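Local coordinates for 182aa long hypothetical protein (Pyrococcus horikoshii, PDB 2GAN) that is of unknown function but probably transfers an acetyl group from acetyl-CoA to an acceptor, as a member of the GNAT acetyltransferase family, at residues S63-T71 with I82-K92; S154-R163 with L174-Q182. All coordinates share one frame; numbering follows the deposited sequence.

Contact 1 (S63-T71 with I82-K92)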
loop_
_atom_site.group_PDB
_atom_site.type_symbol
_atom_site.label_atom_id
_atom_site.label_comp_id
_atom_site.label_asym_id
_atom_site.label_seq_id
_atom_site.Cartn_x
_atom_site.Cartn_y
_atom_site.Cartn_z
ATOM N N SER A 63 -0.569 -24.168 -14.466
ATOM C CA SER A 63 -0.445 -25.609 -14.718
ATOM C C SER A 63 -0.368 -26.507 -13.482
ATOM O O SER A 63 -1.031 -27.544 -13.413
ATOM C CB SER A 63 0.790 -25.887 -15.581
ATOM O OG SER A 63 0.665 -25.287 -16.853
ATOM N N GLN A 64 0.441 -26.110 -12.509
ATOM C CA GLN A 64 0.633 -26.921 -11.310
ATOM C C GLN A 64 0.082 -26.346 -10.007
ATOM O O GLN A 64 -0.784 -26.944 -9.377
ATOM C CB GLN A 64 2.121 -27.185 -11.121
ATOM C CG GLN A 64 2.824 -27.585 -12.399
ATOM C CD GLN A 64 2.447 -28.976 -12.858
ATOM O OE1 GLN A 64 2.502 -29.287 -14.047
ATOM N NE2 GLN A 64 2.074 -29.827 -11.913
ATOM N N GLU A 65 0.596 -25.192 -9.602
ATOM C CA GLU A 65 0.201 -24.570 -8.348
ATOM C C GLU A 65 -1.294 -24.425 -8.063
ATOM O O GLU A 65 -1.778 -24.927 -7.056
ATOM C CB GLU A 65 0.906 -23.214 -8.209
ATOM C CG GLU A 65 0.600 -22.461 -6.919
ATOM C CD GLU A 65 1.689 -21.465 -6.560
ATOM O OE1 GLU A 65 1.382 -20.437 -5.919
ATOM O OE2 GLU A 65 2.864 -21.723 -6.907
ATOM N N PHE A 66 -2.030 -23.755 -8.939
ATOM C CA PHE A 66 -3.467 -23.550 -8.719
ATOM C C PHE A 66 -4.306 -24.834 -8.778
ATOM O O PHE A 66 -4.218 -25.603 -9.737
ATOM C CB PHE A 66 -4.004 -22.537 -9.739
ATOM C CG PHE A 66 -3.376 -21.167 -9.632
ATOM C CD1 PHE A 66 -3.553 -20.231 -10.648
ATOM C CD2 PHE A 66 -2.618 -20.808 -8.515
ATOM C CE1 PHE A 66 -2.983 -18.960 -10.561
ATOM C CE2 PHE A 66 -2.044 -19.536 -8.416
ATOM C CZ PHE A 66 -2.229 -18.613 -9.440
ATOM N N ASP A 67 -5.114 -25.073 -7.748
ATOM C CA ASP A 67 -5.973 -26.259 -7.724
ATOM C C ASP A 67 -7.348 -25.886 -8.290
ATOM O O ASP A 67 -8.052 -26.728 -8.857
ATOM C CB ASP A 67 -6.101 -26.808 -6.298
ATOM C CG ASP A 67 -4.798 -27.422 -5.786
ATOM O OD1 ASP A 67 -4.182 -28.234 -6.518
ATOM O OD2 ASP A 67 -4.390 -27.101 -4.652
ATOM N N GLU A 68 -7.712 -24.612 -8.129
ATOM C CA GLU A 68 -8.962 -24.068 -8.644
ATOM C C GLU A 68 -8.760 -22.591 -8.950
ATOM O O GLU A 68 -8.226 -21.846 -8.124
ATOM C CB GLU A 68 -10.091 -24.234 -7.628
ATOM C CG GLU A 68 -10.403 -25.674 -7.307
ATOM C CD GLU A 68 -11.633 -25.839 -6.425
ATOM O OE1 GLU A 68 -11.962 -26.995 -6.103
ATOM O OE2 GLU A 68 -12.268 -24.832 -6.053
ATOM N N LEU A 69 -9.161 -22.179 -10.149
ATOM C CA LEU A 69 -9.043 -20.787 -10.570
ATOM C C LEU A 69 -10.432 -20.225 -10.845
ATOM O O LEU A 69 -11.201 -20.789 -11.617
ATOM C CB LEU A 69 -8.199 -20.668 -11.844
ATOM C CG LEU A 69 -8.214 -19.269 -12.490
ATOM C CD1 LEU A 69 -7.627 -18.260 -11.506
ATOM C CD2 LEU A 69 -7.420 -19.266 -13.789
ATOM N N TYR A 70 -10.744 -19.106 -10.213
ATOM C CA TYR A 70 -12.033 -18.479 -10.401
ATOM C C TYR A 70 -11.832 -17.095 -10.980
ATOM O O TYR A 70 -10.821 -16.445 -10.724
ATOM C CB TYR A 70 -12.779 -18.415 -9.066
ATOM C CG TYR A 70 -13.209 -19.774 -8.565
ATOM C CD1 TYR A 70 -14.359 -20.388 -9.059
ATOM C CD2 TYR A 70 -12.460 -20.457 -7.608
ATOM C CE1 TYR A 70 -14.755 -21.652 -8.611
ATOM C CE2 TYR A 70 -12.848 -21.717 -7.154
ATOM C CZ TYR A 70 -13.996 -22.310 -7.659
ATOM O OH TYR A 70 -14.376 -23.557 -7.201
ATOM N N THR A 71 -12.777 -16.655 -11.799
ATOM C CA THR A 71 -12.668 -15.337 -12.396
ATOM C C THR A 71 -14.021 -14.689 -12.388
ATOM O O THR A 71 -15.046 -15.365 -12.349
ATOM C CB THR A 71 -12.245 -15.396 -13.879
ATOM O OG1 THR A 71 -13.279 -16.044 -14.631
ATOM C CG2 THR A 71 -10.940 -16.146 -14.049
ATOM N N ILE A 82 -9.173 -15.031 -8.829
ATOM C CA ILE A 82 -8.881 -15.538 -7.498
ATOM C C ILE A 82 -8.630 -17.047 -7.606
ATOM O O ILE A 82 -9.387 -17.776 -8.249
ATOM C CB ILE A 82 -10.018 -15.232 -6.495
ATOM C CG1 ILE A 82 -9.479 -15.383 -5.067
ATOM C CG2 ILE A 82 -11.212 -16.142 -6.748
ATOM C CD1 ILE A 82 -10.390 -14.799 -3.972
ATOM N N ALA A 83 -7.547 -17.488 -6.979
ATOM C CA ALA A 83 -7.119 -18.876 -7.019
ATOM C C ALA A 83 -7.054 -19.539 -5.655
ATOM O O ALA A 83 -6.756 -18.893 -4.650
ATOM C CB ALA A 83 -5.739 -18.959 -7.683
ATOM N N LEU A 84 -7.318 -20.841 -5.629
ATOM C CA LEU A 84 -7.262 -21.610 -4.390
ATOM C C LEU A 84 -6.231 -22.719 -4.483
ATOM O O LEU A 84 -6.135 -23.405 -5.507
ATOM C CB LEU A 84 -8.609 -22.246 -4.108
ATOM C CG LEU A 84 -9.739 -21.226 -4.098
ATOM C CD1 LEU A 84 -11.055 -21.955 -3.847
ATOM C CD2 LEU A 84 -9.466 -20.168 -3.037
ATOM N N VAL A 85 -5.464 -22.892 -3.413
ATOM C CA VAL A 85 -4.470 -23.948 -3.349
ATOM C C VAL A 85 -4.743 -24.713 -2.069
ATOM O O VAL A 85 -4.697 -24.141 -0.980
ATOM C CB VAL A 85 -3.014 -23.406 -3.323
ATOM C CG1 VAL A 85 -2.039 -24.556 -3.138
ATOM C CG2 VAL A 85 -2.704 -22.686 -4.637
ATOM N N TYR A 86 -5.046 -26.001 -2.204
ATOM C CA TYR A 86 -5.352 -26.828 -1.037
ATOM C C TYR A 86 -4.978 -28.315 -1.173
ATOM O O TYR A 86 -5.067 -29.057 -0.199
ATOM C CB TYR A 86 -6.844 -26.686 -0.706
ATOM C CG TYR A 86 -7.751 -27.123 -1.830
ATOM C CD1 TYR A 86 -8.090 -28.469 -1.997
ATOM C CD2 TYR A 86 -8.233 -26.198 -2.758
ATOM C CE1 TYR A 86 -8.886 -28.883 -3.067
ATOM C CE2 TYR A 86 -9.030 -26.600 -3.831
ATOM C CZ TYR A 86 -9.350 -27.940 -3.979
ATOM O OH TYR A 86 -10.133 -28.337 -5.034
ATOM N N LYS A 87 -4.552 -28.749 -2.360
ATOM C CA LYS A 87 -4.177 -30.153 -2.561
ATOM C C LYS A 87 -2.737 -30.445 -2.152
ATOM O O LYS A 87 -1.796 -30.146 -2.890
ATOM C CB LYS A 87 -4.343 -30.576 -4.017
ATOM C CG LYS A 87 -5.752 -30.501 -4.548
ATOM C CD LYS A 87 -5.812 -31.030 -5.972
ATOM C CE LYS A 87 -7.108 -30.624 -6.654
ATOM N NZ LYS A 87 -8.313 -31.039 -5.898
ATOM N N ARG A 88 -2.585 -31.054 -0.980
ATOM C CA ARG A 88 -1.285 -31.415 -0.428
ATOM C C ARG A 88 -0.297 -30.248 -0.416
ATOM O O ARG A 88 0.701 -30.252 -1.139
ATOM C CB ARG A 88 -0.696 -32.605 -1.200
ATOM C CG ARG A 88 -0.709 -33.938 -0.420
ATOM C CD ARG A 88 -2.042 -34.689 -0.510
ATOM N NE ARG A 88 -3.178 -33.908 -0.027
ATOM C CZ ARG A 88 -3.324 -33.496 1.226
ATOM N NH1 ARG A 88 -2.402 -33.794 2.135
ATOM N NH2 ARG A 88 -4.383 -32.771 1.566
ATOM N N ILE A 89 -0.571 -29.256 0.423
ATOM C CA ILE A 89 0.304 -28.100 0.521
ATOM C C ILE A 89 1.745 -28.507 0.824
ATOM O O ILE A 89 2.686 -27.917 0.292
ATOM C CB ILE A 89 -0.164 -27.111 1.620
ATOM C CG1 ILE A 89 -1.485 -26.455 1.214
ATOM C CG2 ILE A 89 0.882 -26.029 1.824
ATOM C CD1 ILE A 89 -2.640 -27.410 1.130
ATOM N N LYS A 90 1.911 -29.518 1.674
ATOM C CA LYS A 90 3.238 -29.993 2.061
ATOM C C LYS A 90 4.149 -30.295 0.871
ATOM O O LYS A 90 5.369 -30.295 1.016
ATOM C CB LYS A 90 3.122 -31.248 2.940
ATOM C CG LYS A 90 4.457 -31.728 3.520
ATOM C CD LYS A 90 4.348 -33.053 4.282
ATOM C CE LYS A 90 3.541 -32.922 5.572
ATOM N NZ LYS A 90 3.589 -34.179 6.396
ATOM N N GLU A 91 3.558 -30.545 -0.297
ATOM C CA GLU A 91 4.337 -30.852 -1.492
ATOM C C GLU A 91 4.166 -29.827 -2.613
ATOM O O GLU A 91 4.536 -30.088 -3.754
ATOM C CB GLU A 91 3.979 -32.246 -2.029
ATOM C CG GLU A 91 4.225 -33.396 -1.050
ATOM C CD GLU A 91 3.052 -33.628 -0.113
ATOM O OE1 GLU A 91 3.155 -34.499 0.782
ATOM O OE2 GLU A 91 2.021 -32.936 -0.277
ATOM N N LYS A 92 3.615 -28.661 -2.298
ATOM C CA LYS A 92 3.414 -27.634 -3.315
ATOM C C LYS A 92 4.663 -26.803 -3.572
ATOM O O LYS A 92 4.801 -26.204 -4.629
ATOM C CB LYS A 92 2.269 -26.707 -2.913
ATOM C CG LYS A 92 0.891 -27.297 -3.123
ATOM C CD LYS A 92 0.524 -27.355 -4.604
ATOM C CE LYS A 92 -0.918 -27.779 -4.771
ATOM N NZ LYS A 92 -1.333 -27.791 -6.181
#
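Asp-67 and Lys-92 form a salt bridge, OD1 to NZ at 2.9 Å, with NZ out of the carboxylate plane on one face. The same NZ gives a second hydrogen bond to the carbonyl O of Glu-65. The other oxygen, Asp-67 OD2, takes two backbone N-H groups: Tyr-86 N on the anti lone pair, and Lys-87 N from the opposite face in a nearly straight bond (173°). CG lies anti to the carbonyl carbon (chi1 -69°), which turns the carboxylate to these N-H groups, and both its oxygens are bonded.

Two tyrosines grip the Glu-68 carboxylate: Tyr-86 OH donates to OE1 at 2.5 Å and Tyr-70 OH to OE2 at 2.7 Å, from opposite faces. OE1 also pairs with Arg-134 of helix 123-137.

Among apolar contacts, Ala-83 CB sits over the centre of the Phe-66 ring, 3.6 Å from its centroid, while Tyr-70 CB meets Ile-82 CG2.

In the backbone, the N-H groups of Asp-67 and Glu-68 converge on Leu-84 O, and Leu-84 N returns a bond to Glu-68 O at 2.8 Å. Two residues thus face one, a classic beta bulge at the open end of the antiparallel hairpin 68-74/78-85 in the central GNAT sheet.

Contact 2 (S154-R163 with L174-Q182). With SO4 (sulfate ion), chain G.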
loop_
_atom_site.group_PDB
_atom_site.type_symbol
_atom_site.label_atom_id
_atom_site.label_comp_id
_atom_site.label_asym_id
_atom_site.label_seq_id
_atom_site.Cartn_x
_atom_site.Cartn_y
_atom_site.Cartn_z
ATOM N N SER A 154 6.215 3.646 1.699
ATOM C CA SER A 154 7.517 3.020 1.723
ATOM C C SER A 154 8.013 2.782 0.300
ATOM O O SER A 154 9.143 3.116 -0.029
ATOM C CB SER A 154 7.460 1.701 2.488
ATOM O OG SER A 154 8.767 1.203 2.672
ATOM N N TYR A 155 7.154 2.222 -0.540
ATOM C CA TYR A 155 7.501 1.946 -1.926
ATOM C C TYR A 155 7.966 3.223 -2.630
ATOM O O TYR A 155 8.998 3.237 -3.302
ATOM C CB TYR A 155 6.286 1.375 -2.661
ATOM C CG TYR A 155 6.590 0.827 -4.039
ATOM C CD1 TYR A 155 7.261 -0.384 -4.196
ATOM C CD2 TYR A 155 6.176 1.510 -5.186
ATOM C CE1 TYR A 155 7.508 -0.912 -5.470
ATOM C CE2 TYR A 155 6.419 0.991 -6.458
ATOM C CZ TYR A 155 7.086 -0.225 -6.584
ATOM O OH TYR A 155 7.305 -0.748 -7.831
ATOM N N TYR A 156 7.203 4.297 -2.469
ATOM C CA TYR A 156 7.552 5.572 -3.099
ATOM C C TYR A 156 8.902 6.093 -2.600
ATOM O O TYR A 156 9.803 6.399 -3.391
ATOM C CB TYR A 156 6.475 6.615 -2.801
ATOM C CG TYR A 156 6.616 7.887 -3.603
ATOM C CD1 TYR A 156 6.085 7.982 -4.892
ATOM C CD2 TYR A 156 7.256 9.004 -3.069
ATOM C CE1 TYR A 156 6.179 9.160 -5.625
ATOM C CE2 TYR A 156 7.355 10.189 -3.791
ATOM C CZ TYR A 156 6.811 10.259 -5.067
ATOM O OH TYR A 156 6.888 11.432 -5.776
ATOM N N TYR A 157 9.031 6.195 -1.281
ATOM C CA TYR A 157 10.251 6.696 -0.672
ATOM C C TYR A 157 11.479 5.873 -1.065
ATOM O O TYR A 157 12.530 6.427 -1.399
ATOM C CB TYR A 157 10.107 6.714 0.852
ATOM C CG TYR A 157 9.169 7.771 1.412
ATOM C CD1 TYR A 157 9.266 9.101 1.011
ATOM C CD2 TYR A 157 8.254 7.457 2.423
ATOM C CE1 TYR A 157 8.487 10.098 1.605
ATOM C CE2 TYR A 157 7.467 8.452 3.030
ATOM C CZ TYR A 157 7.598 9.766 2.616
ATOM O OH TYR A 157 6.878 10.756 3.238
HETATM N N MSE A 158 11.329 4.553 -1.025
HETATM C CA MSE A 158 12.402 3.628 -1.366
HETATM C C MSE A 158 13.068 3.993 -2.696
HETATM O O MSE A 158 14.280 4.169 -2.759
HETATM C CB MSE A 158 11.847 2.202 -1.427
HETATM C CG MSE A 158 12.863 1.119 -1.131
HETATM SE SE MSE A 158 13.475 1.172 0.703
HETATM C CE MSE A 158 12.201 -0.069 1.455
ATOM N N LYS A 159 12.279 4.117 -3.757
ATOM C CA LYS A 159 12.832 4.452 -5.064
ATOM C C LYS A 159 13.057 5.953 -5.194
ATOM O O LYS A 159 13.091 6.495 -6.294
ATOM C CB LYS A 159 11.902 3.948 -6.177
ATOM C CG LYS A 159 10.554 4.636 -6.239
ATOM C CD LYS A 159 9.512 3.763 -6.931
ATOM C CE LYS A 159 9.901 3.413 -8.362
ATOM N NZ LYS A 159 9.988 4.616 -9.241
ATOM N N LYS A 160 13.222 6.618 -4.056
ATOM C CA LYS A 160 13.446 8.056 -4.030
ATOM C C LYS A 160 14.695 8.398 -3.221
ATOM O O LYS A 160 14.910 9.552 -2.848
ATOM C CB LYS A 160 12.233 8.751 -3.421
ATOM C CG LYS A 160 11.659 9.844 -4.284
ATOM C CD LYS A 160 11.187 9.308 -5.611
ATOM C CE LYS A 160 10.584 10.417 -6.440
ATOM N NZ LYS A 160 10.102 9.919 -7.754
ATOM N N GLY A 161 15.503 7.382 -2.938
ATOM C CA GLY A 161 16.725 7.591 -2.191
ATOM C C GLY A 161 16.670 7.150 -0.744
ATOM O O GLY A 161 17.684 7.194 -0.051
ATOM N N PHE A 162 15.501 6.729 -0.271
ATOM C CA PHE A 162 15.389 6.301 1.118
ATOM C C PHE A 162 15.655 4.808 1.289
ATOM O O PHE A 162 15.390 4.012 0.389
ATOM C CB PHE A 162 14.008 6.655 1.689
ATOM C CG PHE A 162 13.806 8.130 1.947
ATOM C CD1 PHE A 162 13.585 9.016 0.897
ATOM C CD2 PHE A 162 13.849 8.634 3.244
ATOM C CE1 PHE A 162 13.406 10.384 1.133
ATOM C CE2 PHE A 162 13.672 9.997 3.491
ATOM C CZ PHE A 162 13.451 10.874 2.431
ATOM N N ARG A 163 16.201 4.441 2.444
ATOM C CA ARG A 163 16.496 3.048 2.764
ATOM C C ARG A 163 15.965 2.711 4.149
ATOM O O ARG A 163 15.899 3.570 5.024
ATOM C CB ARG A 163 18.003 2.777 2.691
ATOM C CG ARG A 163 18.492 2.522 1.269
ATOM C CD ARG A 163 19.857 1.825 1.230
ATOM N NE ARG A 163 20.149 1.274 -0.098
ATOM C CZ ARG A 163 19.431 0.316 -0.685
ATOM N NH1 ARG A 163 19.764 -0.118 -1.892
ATOM N NH2 ARG A 163 18.386 -0.212 -0.062
ATOM N N LEU A 174 12.407 5.054 7.782
ATOM C CA LEU A 174 13.302 5.071 6.626
ATOM C C LEU A 174 14.185 6.313 6.690
ATOM O O LEU A 174 13.771 7.354 7.202
ATOM C CB LEU A 174 12.499 5.098 5.325
ATOM C CG LEU A 174 11.378 4.072 5.155
ATOM C CD1 LEU A 174 10.529 4.456 3.960
ATOM C CD2 LEU A 174 11.963 2.679 4.979
ATOM N N LYS A 175 15.396 6.202 6.159
ATOM C CA LYS A 175 16.342 7.311 6.165
ATOM C C LYS A 175 16.865 7.602 4.767
ATOM O O LYS A 175 17.209 6.684 4.018
ATOM C CB LYS A 175 17.522 6.997 7.093
ATOM C CG LYS A 175 18.624 8.052 7.071
ATOM C CD LYS A 175 19.748 7.732 8.052
ATOM C CE LYS A 175 20.848 8.793 7.979
ATOM N NZ LYS A 175 21.947 8.596 8.965
ATOM N N PHE A 176 16.919 8.881 4.416
ATOM C CA PHE A 176 17.414 9.293 3.110
ATOM C C PHE A 176 18.906 9.020 2.991
ATOM O O PHE A 176 19.654 9.180 3.959
ATOM C CB PHE A 176 17.181 10.783 2.890
ATOM C CG PHE A 176 17.741 11.295 1.598
ATOM C CD1 PHE A 176 17.127 10.991 0.390
ATOM C CD2 PHE A 176 18.896 12.065 1.583
ATOM C CE1 PHE A 176 17.658 11.451 -0.817
ATOM C CE2 PHE A 176 19.432 12.529 0.379
ATOM C CZ PHE A 176 18.814 12.221 -0.819
ATOM N N ASN A 177 19.329 8.614 1.798
ATOM C CA ASN A 177 20.736 8.331 1.518
ATOM C C ASN A 177 21.135 9.156 0.291
ATOM O O ASN A 177 20.635 8.932 -0.817
ATOM C CB ASN A 177 20.931 6.837 1.235
ATOM C CG ASN A 177 22.387 6.405 1.337
ATOM O OD1 ASN A 177 22.965 6.367 2.427
ATOM N ND2 ASN A 177 22.987 6.083 0.197
ATOM N N HIS A 178 22.034 10.110 0.498
ATOM C CA HIS A 178 22.484 10.996 -0.573
ATOM C C HIS A 178 23.172 10.280 -1.735
ATOM O O HIS A 178 22.920 10.595 -2.896
ATOM C CB HIS A 178 23.416 12.070 0.002
ATOM C CG HIS A 178 23.760 13.158 -0.967
ATOM N ND1 HIS A 178 22.816 13.768 -1.765
ATOM C CD2 HIS A 178 24.937 13.764 -1.247
ATOM C CE1 HIS A 178 23.398 14.703 -2.496
ATOM N NE2 HIS A 178 24.685 14.721 -2.200
ATOM N N LYS A 179 24.040 9.324 -1.424
ATOM C CA LYS A 179 24.748 8.588 -2.465
ATOM C C LYS A 179 23.812 7.615 -3.186
ATOM O O LYS A 179 24.015 7.288 -4.355
ATOM C CB LYS A 179 25.946 7.846 -1.858
ATOM C CG LYS A 179 25.590 6.832 -0.785
ATOM C CD LYS A 179 26.700 6.697 0.257
ATOM C CE LYS A 179 28.072 6.436 -0.365
ATOM N NZ LYS A 179 28.157 5.151 -1.122
ATOM N N LYS A 180 22.781 7.158 -2.483
ATOM C CA LYS A 180 21.807 6.246 -3.070
ATOM C C LYS A 180 20.908 7.036 -4.021
ATOM O O LYS A 180 20.572 6.574 -5.111
ATOM C CB LYS A 180 20.972 5.593 -1.961
ATOM C CG LYS A 180 19.627 5.032 -2.406
ATOM C CD LYS A 180 19.762 3.962 -3.480
ATOM C CE LYS A 180 20.495 2.729 -2.965
ATOM N NZ LYS A 180 20.525 1.637 -3.982
ATOM N N PHE A 181 20.532 8.238 -3.595
ATOM C CA PHE A 181 19.678 9.115 -4.386
ATOM C C PHE A 181 20.306 9.420 -5.740
ATOM O O PHE A 181 19.684 9.235 -6.783
ATOM C CB PHE A 181 19.438 10.424 -3.633
ATOM C CG PHE A 181 18.564 11.396 -4.365
ATOM C CD1 PHE A 181 17.208 11.135 -4.538
ATOM C CD2 PHE A 181 19.094 12.574 -4.881
ATOM C CE1 PHE A 181 16.389 12.035 -5.212
ATOM C CE2 PHE A 181 18.287 13.482 -5.557
ATOM C CZ PHE A 181 16.930 13.213 -5.723
ATOM N N GLN A 182 21.547 9.895 -5.712
ATOM C CA GLN A 182 22.265 10.239 -6.931
ATOM C C GLN A 182 22.544 9.006 -7.782
ATOM O O GLN A 182 22.770 9.111 -8.988
ATOM C CB GLN A 182 23.587 10.926 -6.584
ATOM C CG GLN A 182 23.434 12.139 -5.687
ATOM C CD GLN A 182 24.737 12.891 -5.496
ATOM O OE1 GLN A 182 25.280 13.468 -6.443
ATOM N NE2 GLN A 182 25.249 12.887 -4.269
HETATM S S SO4 G . 5.152 12.423 -8.697
HETATM O O1 SO4 G . 6.245 13.392 -8.825
HETATM O O2 SO4 G . 4.121 12.949 -7.780
HETATM O O3 SO4 G . 5.689 11.160 -8.171
HETATM O O4 SO4 G . 4.541 12.184 -10.018
#
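Phe-162 and Phe-176 face each other as a non-hydrogen-bonded pair of the antiparallel beta hairpin 162-166/172-176, with helix 152-158 before it and helix 178-182 after it. Their rings form an edge-to-face pair, the edge of Phe-176 directed at the face of Phe-162, with planes at 64° and centroids 5.5 Å apart. Phe-176 CB lies over that same face, 3.8 Å from the centroid and offset toward the rim. Tyr-157 CD1 approaches the opposite face, so the Phe-162 ring is held between the helix and the neighbouring strand. Were Phe-162 an alanine, the Phe-176 edge would probably lose its aromatic face and a gap would open between Tyr-157 and Phe-176.

Leu-174 crosses Tyr-157 at about a right angle. With CG anti to the carbonyl carbon (chi1 -50°), it turns its CD1 branch to the helix, 3.9 Å from Tyr-157 CB and also touching Ser-154 OG. Lys-180 likewise crosses Arg-163 at about a right angle; both end atoms are donors, and the 2.8 Å between Arg-163 NH1 and Lys-180 NZ makes their modelled position doubtful.

The strands are tied by reciprocal bonds between Arg-163 and Lys-175, and Asn-177 N, at the N-cap position of helix 178-182, donates to Gly-161 O. Gly-161 has a positive phi (104°), where a CB would be jammed against Lys-160 O, which alone calls for glycine; it would also clash with the Phe-176 ring. Leu-174 and Lys-175 also pair antiparallel with a strand of the second subunit, continuing the sheet across the interface.

On the helix, Tyr-156 points its hydroxyl at a sulfate, which is also bound by backbone N-H groups of Gly-122, Gly-124 and Ser-125 of the second subunit. Tyr-156 OH donates a hydrogen bond of 2.7 Å to sulfate O3, which lies in the plane of the ring at its edge.

Overall arrangement
The contacts come in series along the chain: contact 1 closes before contact 2 opens. Their centres are about 37 Å apart, on opposite sides of the chain's centre, and their nearest atoms are about 20 Å apart. Each joins parts of an antiparallel hairpin, but in different sheets: contact 1 belongs to the five-stranded mixed sheet, and contact 2 to the hairpin of 162-166 and 172-176, two strands within this chain, which a strand of the second subunit extends. The first is a buried contact, about 14 Å from the chain's centre, which no other subunit touches. The second lies about 25 Å from that centre and meets the second subunit, consistent with an outlying arm that takes part in dimer assembly.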